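Local coordinates for N-acetyltransferase family protein (Bacillus anthracis, PDB 3LNB), which transfers acetyl groups from acetyl-coenzyme A to arylamines, and inactivates the antibacterial drug sulfamethoxazole, at residues A[73-83]-A[228-239]. The protein carries 1 engineered substitution. Residues are numbered along the deposited sequence; the frame is centred on the assembly and turned at random.
Sequences IMAGTIKNISK and EQKVNNIQKVIV
Asn232 meets Ile81, and Gln235 meets Lys79, through side-chain amides turned to the backbone of the extended run 78-82. The side chains of Asn232 and Ile81 run past one another with opposed directions; OD1 of Asn232 accepts from Ile81 N at 2.6 Å, a short bond with the donor in the carbonyl plane and an N-H...O angle of 160°. In Gln235, CG anti to the backbone N (chi1 -177°) and a straight chain beyond it bring the amide to the loop, where NE2 donates to Lys79 O at 3.0 Å; the donor here stands 32° from the carbonyl plane. The two bonds thus hold alternate residues, and both amides touch the Ile81 side chain, Asn232 OD1 near CB and Gln235 OE1 3.5 Å from CD1, while Ile81 CG1 meets Val231 CG1 at 4.0 Å, the two side chains crossing at about a right angle. Further on, Ile78 CD1 meets Val239 CG2 tip to tip at 3.6 Å, and Ile73 CD1 packs on Ile238 CG2. One water joins Asn80 ND2, Ile81 O and Asn232 ND2; a second links Glu228 OE1 to Lys83 N, while Glu228 OE2 is held by Tyr108 OH. The side chain of Ile238 lies about 5 Å from the bound coenzyme A. The Schellman motif at Gly76 ends helix 71-75, and the chain then runs antiparallel along helix 228-240 until Ser82, its OG hydrogen-bonded to Asn85 N, caps helix 83-92. Helix 99-112 packs alongside, Tyr100 touching Gln235 and Ile238.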
ATOM      1  N   ILE A  73       1.188  15.496  -0.174  1.00 13.52           N
ATOM      2  CA  ILE A  73       1.074  16.024   1.179  1.00 15.18           C
ATOM      3  C   ILE A  73       2.205  17.029   1.359  1.00 15.11           C
ATOM      4  O   ILE A  73       1.997  18.119   1.881  1.00 15.72           O
ATOM      5  CB  ILE A  73       1.205  14.894   2.246  1.00 14.86           C
ATOM      6  CG1 ILE A  73       0.031  13.918   2.111  1.00 13.45           C
ATOM      7  CG2 ILE A  73       1.260  15.490   3.643  1.00 14.24           C
ATOM      8  CD1 ILE A  73       0.058  12.765   3.094  1.00 13.50           C
ATOM      9  N   MET A  74       3.401  16.658   0.915  1.00 15.25           N
ATOM     10  CA  MET A  74       4.560  17.541   1.018  1.00 16.78           C
ATOM     11  C   MET A  74       4.380  18.809   0.172  1.00 16.99           C
ATOM     12  O   MET A  74       4.708  19.912   0.610  1.00 15.79           O
ATOM     13  CB  MET A  74       5.824  16.805   0.562  1.00 17.70           C
ATOM     14  CG  MET A  74       6.204  15.614   1.431  1.00 21.64           C
ATOM     15  SD  MET A  74       6.711  16.114   3.090  1.00 26.74           S
ATOM     16  CE  MET A  74       5.188  16.038   3.985  1.00 18.15           C
ATOM     17  N   ALA A  75       3.851  18.650  -1.037  1.00 16.51           N
ATOM     18  CA  ALA A  75       3.654  19.787  -1.934  1.00 17.26           C
ATOM     19  C   ALA A  75       2.365  20.566  -1.679  1.00 17.53           C
ATOM     20  O   ALA A  75       2.164  21.639  -2.248  1.00 18.06           O
ATOM     21  CB  ALA A  75       3.687  19.313  -3.382  1.00 17.90           C
ATOM     22  N   GLY A  76       1.489  20.033  -0.835  1.00 16.69           N
ATOM     23  CA  GLY A  76       0.233  20.716  -0.560  1.00 17.53           C
ATOM     24  C   GLY A  76      -0.695  20.709  -1.767  1.00 18.06           C
ATOM     25  O   GLY A  76      -1.299  21.732  -2.108  1.00 17.70           O
ATOM     26  N   THR A  77      -0.804  19.553  -2.417  1.00 17.30           N
ATOM     27  CA  THR A  77      -1.655  19.387  -3.594  1.00 17.60           C
ATOM     28  C   THR A  77      -2.515  18.134  -3.428  1.00 18.01           C
ATOM     29  O   THR A  77      -2.544  17.257  -4.289  1.00 17.69           O
ATOM     30  CB  THR A  77      -0.798  19.263  -4.870  1.00 18.50           C
ATOM     31  OG1 THR A  77       0.153  18.197  -4.708  1.00 17.38           O
ATOM     32  CG2 THR A  77      -0.051  20.564  -5.127  1.00 15.66           C
ATOM     33  N   ILE A  78      -3.226  18.081  -2.309  1.00 18.03           N
ATOM     34  CA  ILE A  78      -4.073  16.951  -1.957  1.00 19.46           C
ATOM     35  C   ILE A  78      -5.534  17.110  -2.360  1.00 18.81           C
ATOM     36  O   ILE A  78      -6.213  18.037  -1.914  1.00 18.83           O
ATOM     37  CB  ILE A  78      -4.043  16.720  -0.441  1.00 20.92           C
ATOM     38  CG1 ILE A  78      -2.594  16.713   0.044  1.00 20.96           C
ATOM     39  CG2 ILE A  78      -4.750  15.409  -0.097  1.00 22.20           C
ATOM     40  CD1 ILE A  78      -2.425  17.268   1.452  1.00 24.36           C
ATOM     41  N   LYS A  79      -6.008  16.197  -3.200  1.00 18.58           N
ATOM     42  CA  LYS A  79      -7.398  16.189  -3.648  1.00 19.60           C
ATOM     43  C   LYS A  79      -8.135  15.100  -2.885  1.00 19.47           C
ATOM     44  O   LYS A  79      -7.516  14.219  -2.280  1.00 19.28           O
ATOM     45  CB  LYS A  79      -7.498  15.871  -5.141  1.00 20.24           C
ATOM     46  CG  LYS A  79      -7.052  16.979  -6.063  1.00 22.59           C
ATOM     47  CD  LYS A  79      -7.244  16.600  -7.532  1.00 22.46           C
ATOM     48  CE  LYS A  79      -8.711  16.564  -7.914  1.00 23.16           C
ATOM     49  NZ  LYS A  79      -8.900  16.739  -9.378  1.00 23.12           N
ATOM     50  N   ASN A  80      -9.460  15.158  -2.908  1.00 19.24           N
ATOM     51  CA  ASN A  80     -10.248  14.135  -2.240  1.00 17.63           C
ATOM     52  C   ASN A  80     -10.090  12.869  -3.067  1.00 16.20           C
ATOM     53  O   ASN A  80      -9.764  12.923  -4.257  1.00 13.92           O
ATOM     54  CB  ASN A  80     -11.721  14.538  -2.177  1.00 19.02           C
ATOM     55  CG  ASN A  80     -12.223  15.091  -3.489  1.00 20.30           C
ATOM     56  OD1 ASN A  80     -11.794  16.156  -3.923  1.00 21.60           O
ATOM     57  ND2 ASN A  80     -13.140  14.370  -4.132  1.00 20.22           N
ATOM     58  N   ILE A  81     -10.324  11.730  -2.429  1.00 15.66           N
ATOM     59  CA  ILE A  81     -10.196  10.446  -3.089  1.00 14.66           C
ATOM     60  C   ILE A  81     -11.471  10.078  -3.845  1.00 15.26           C
ATOM     61  O   ILE A  81     -12.575  10.202  -3.318  1.00 13.15           O
ATOM     62  CB  ILE A  81      -9.895   9.344  -2.050  1.00 17.27           C
ATOM     63  CG1 ILE A  81      -8.721   9.772  -1.162  1.00 17.22           C
ATOM     64  CG2 ILE A  81      -9.597   8.031  -2.754  1.00 16.82           C
ATOM     65  CD1 ILE A  81      -7.422   9.975  -1.895  1.00 17.97           C
ATOM     66  N   SER A  82     -11.298   9.637  -5.089  1.00 13.54           N
ATOM     67  CA  SER A  82     -12.396   9.209  -5.944  1.00 14.19           C
ATOM     68  C   SER A  82     -11.789   8.337  -7.038  1.00 14.80           C
ATOM     69  O   SER A  82     -10.589   8.428  -7.318  1.00 13.31           O
ATOM     70  CB  SER A  82     -13.105  10.409  -6.579  1.00 14.15           C
ATOM     71  OG  SER A  82     -12.372  10.903  -7.685  1.00 14.72           O
ATOM     72  N   LYS A  83     -12.613   7.489  -7.651  1.00 14.93           N
ATOM     73  CA  LYS A  83     -12.137   6.608  -8.713  1.00 15.98           C
ATOM     74  C   LYS A  83     -11.387   7.417  -9.768  1.00 16.69           C
ATOM     75  O   LYS A  83     -10.222   7.147 -10.072  1.00 16.86           O
ATOM     76  CB  LYS A  83     -13.316   5.878  -9.372  1.00 17.35           C
ATOM     77  CG  LYS A  83     -12.915   5.064 -10.604  1.00 19.54           C
ATOM     78  CD  LYS A  83     -14.118   4.462 -11.315  1.00 21.29           C
ATOM     79  CE  LYS A  83     -14.778   3.392 -10.476  1.00 23.92           C
ATOM     80  NZ  LYS A  83     -16.038   2.908 -11.112  1.00 26.20           N
ATOM     81  N   GLU A 228     -16.079   6.132   0.772  1.00 16.52           N
ATOM     82  CA  GLU A 228     -15.163   7.161   0.284  1.00 17.26           C
ATOM     83  C   GLU A 228     -15.040   8.340   1.257  1.00 16.38           C
ATOM     84  O   GLU A 228     -13.957   8.908   1.424  1.00 16.66           O
ATOM     85  CB  GLU A 228     -15.618   7.650  -1.103  1.00 19.45           C
ATOM     86  CG  GLU A 228     -14.541   8.378  -1.900  1.00 23.18           C
ATOM     87  CD  GLU A 228     -14.282   7.753  -3.275  1.00 25.31           C
ATOM     88  OE1 GLU A 228     -15.150   7.868  -4.173  1.00 25.79           O
ATOM     89  OE2 GLU A 228     -13.207   7.136  -3.455  1.00 25.61           O
ATOM     90  N   GLN A 229     -16.137   8.700   1.912  1.00 15.91           N
ATOM     91  CA  GLN A 229     -16.091   9.807   2.857  1.00 16.71           C
ATOM     92  C   GLN A 229     -15.122   9.481   3.996  1.00 14.57           C
ATOM     93  O   GLN A 229     -14.307  10.317   4.382  1.00 14.78           O
ATOM     94  CB  GLN A 229     -17.482  10.102   3.420  1.00 18.36           C
ATOM     95  CG  GLN A 229     -17.653  11.560   3.816  1.00 24.22           C
ATOM     96  CD  GLN A 229     -19.077  11.913   4.182  1.00 27.43           C
ATOM     97  OE1 GLN A 229     -20.034  11.384   3.601  1.00 29.99           O
ATOM     98  NE2 GLN A 229     -19.233  12.828   5.134  1.00 29.18           N
ATOM     99  N   LYS A 230     -15.210   8.265   4.526  1.00 14.76           N
ATOM    100  CA  LYS A 230     -14.324   7.839   5.611  1.00 14.51           C
ATOM    101  C   LYS A 230     -12.892   7.833   5.095  1.00 13.74           C
ATOM    102  O   LYS A 230     -11.972   8.262   5.785  1.00 15.49           O
ATOM    103  CB  LYS A 230     -14.705   6.436   6.097  1.00 14.43           C
ATOM    104  CG  LYS A 230     -13.677   5.775   7.021  1.00 13.93           C
ATOM    105  CD  LYS A 230     -13.497   6.514   8.350  1.00 16.09           C
ATOM    106  CE  LYS A 230     -12.492   5.785   9.240  1.00 16.43           C
ATOM    107  NZ  LYS A 230     -12.252   6.471  10.544  1.00 19.79           N
ATOM    108  N   VAL A 231     -12.709   7.337   3.875  1.00 14.57           N
ATOM    109  CA  VAL A 231     -11.385   7.304   3.274  1.00 14.39           C
ATOM    110  C   VAL A 231     -10.859   8.733   3.135  1.00 14.27           C
ATOM    111  O   VAL A 231      -9.665   8.968   3.287  1.00 14.69           O
ATOM    112  CB  VAL A 231     -11.413   6.594   1.903  1.00 13.91           C
ATOM    113  CG1 VAL A 231     -10.104   6.808   1.165  1.00 15.13           C
ATOM    114  CG2 VAL A 231     -11.629   5.105   2.114  1.00 13.97           C
ATOM    115  N   ASN A 232     -11.747   9.690   2.860  1.00 15.96           N
ATOM    116  CA  ASN A 232     -11.315  11.084   2.755  1.00 15.91           C
ATOM    117  C   ASN A 232     -10.990  11.622   4.141  1.00 16.63           C
ATOM    118  O   ASN A 232     -10.129  12.492   4.285  1.00 16.24           O
ATOM    119  CB  ASN A 232     -12.392  11.965   2.120  1.00 18.40           C
ATOM    120  CG  ASN A 232     -12.531  11.730   0.635  1.00 18.89           C
ATOM    121  OD1 ASN A 232     -11.558  11.805  -0.111  1.00 18.17           O
ATOM    122  ND2 ASN A 232     -13.746  11.439   0.197  1.00 23.06           N
ATOM    123  N   ASN A 233     -11.676  11.107   5.161  1.00 16.91           N
ATOM    124  CA  ASN A 233     -11.418  11.552   6.531  1.00 19.41           C
ATOM    125  C   ASN A 233     -10.053  11.001   6.946  1.00 17.68           C
ATOM    126  O   ASN A 233      -9.276  11.678   7.610  1.00 17.30           O
ATOM    127  CB  ASN A 233     -12.496  11.035   7.497  1.00 20.57           C
ATOM    128  CG  ASN A 233     -12.386  11.661   8.893  1.00 26.89           C
ATOM    129  OD1 ASN A 233     -12.693  12.845   9.087  1.00 29.14           O
ATOM    130  ND2 ASN A 233     -11.938  10.874   9.866  1.00 27.08           N
ATOM    131  N   ILE A 234      -9.770   9.767   6.546  1.00 17.14           N
ATOM    132  CA  ILE A 234      -8.497   9.142   6.866  1.00 15.45           C
ATOM    133  C   ILE A 234      -7.370   9.953   6.230  1.00 14.81           C
ATOM    134  O   ILE A 234      -6.333  10.183   6.849  1.00 13.80           O
ATOM    135  CB  ILE A 234      -8.441   7.676   6.355  1.00 16.03           C
ATOM    136  CG1 ILE A 234      -9.443   6.814   7.129  1.00 17.26           C
ATOM    137  CG2 ILE A 234      -7.034   7.111   6.522  1.00 15.17           C
ATOM    138  CD1 ILE A 234      -9.508   5.351   6.677  1.00 16.75           C
ATOM    139  N   GLN A 235      -7.576  10.399   4.995  1.00 15.41           N
ATOM    140  CA  GLN A 235      -6.549  11.179   4.325  1.00 16.03           C
ATOM    141  C   GLN A 235      -6.286  12.467   5.096  1.00 17.45           C
ATOM    142  O   GLN A 235      -5.137  12.837   5.332  1.00 15.99           O
ATOM    143  CB  GLN A 235      -6.958  11.526   2.892  1.00 16.40           C
ATOM    144  CG  GLN A 235      -5.878  12.273   2.138  1.00 17.39           C
ATOM    145  CD  GLN A 235      -6.227  12.528   0.679  1.00 18.52           C
ATOM    146  OE1 GLN A 235      -5.413  12.284  -0.210  1.00 19.25           O
ATOM    147  NE2 GLN A 235      -7.435  13.030   0.430  1.00 17.19           N
ATOM    148  N   LYS A 236      -7.354  13.144   5.496  1.00 17.31           N
ATOM    149  CA  LYS A 236      -7.200  14.392   6.228  1.00 20.92           C
ATOM    150  C   LYS A 236      -6.441  14.213   7.542  1.00 21.68           C
ATOM    151  O   LYS A 236      -5.621  15.058   7.905  1.00 23.21           O
ATOM    152  CB  LYS A 236      -8.570  15.031   6.476  1.00 22.27           C
ATOM    153  CG  LYS A 236      -8.515  16.330   7.278  1.00 26.38           C
ATOM    154  CD  LYS A 236      -7.457  17.318   6.757  1.00 26.09           C
ATOM    155  CE  LYS A 236      -7.825  17.930   5.417  1.00 26.47           C
ATOM    156  NZ  LYS A 236      -6.884  19.054   5.070  1.00 26.54           N
ATOM    157  N   VAL A 237      -6.706  13.121   8.256  1.00 21.04           N
ATOM    158  CA  VAL A 237      -6.021  12.855   9.521  1.00 21.59           C
ATOM    159  C   VAL A 237      -4.525  12.619   9.300  1.00 20.51           C
ATOM    160  O   VAL A 237      -3.698  12.973  10.135  1.00 19.08           O
ATOM    161  CB  VAL A 237      -6.605  11.609  10.234  1.00 22.67           C
ATOM    162  CG1 VAL A 237      -5.812  11.314  11.504  1.00 23.86           C
ATOM    163  CG2 VAL A 237      -8.065  11.835  10.573  1.00 23.03           C
ATOM    164  N   ILE A 238      -4.186  12.010   8.171  1.00 19.51           N
ATOM    165  CA  ILE A 238      -2.798  11.736   7.842  1.00 18.52           C
ATOM    166  C   ILE A 238      -2.099  13.027   7.410  1.00 19.12           C
ATOM    167  O   ILE A 238      -0.887  13.196   7.592  1.00 17.92           O
ATOM    168  CB  ILE A 238      -2.727  10.667   6.739  1.00 19.47           C
ATOM    169  CG1 ILE A 238      -3.079   9.302   7.348  1.00 18.79           C
ATOM    170  CG2 ILE A 238      -1.363  10.665   6.081  1.00 18.30           C
ATOM    171  CD1 ILE A 238      -3.057   8.159   6.358  1.00 23.90           C
ATOM    172  N   VAL A 239      -2.882  13.938   6.848  1.00 19.14           N
ATOM    173  CA  VAL A 239      -2.376  15.228   6.412  1.00 22.52           C
ATOM    174  C   VAL A 239      -2.190  16.190   7.590  1.00 24.68           C
ATOM    175  O   VAL A 239      -1.259  16.995   7.588  1.00 25.90           O
ATOM    176  CB  VAL A 239      -3.344  15.906   5.409  1.00 21.43           C
ATOM    177  CG1 VAL A 239      -2.860  17.322   5.093  1.00 22.07           C
ATOM    178  CG2 VAL A 239      -3.439  15.090   4.139  1.00 20.17           C
TER
HETATM  179  O   HOH W   1     -14.230  12.090  -2.733  1.00 23.19           O
HETATM  180  O   HOH W   2     -15.426   7.513  -6.649  1.00 21.59           O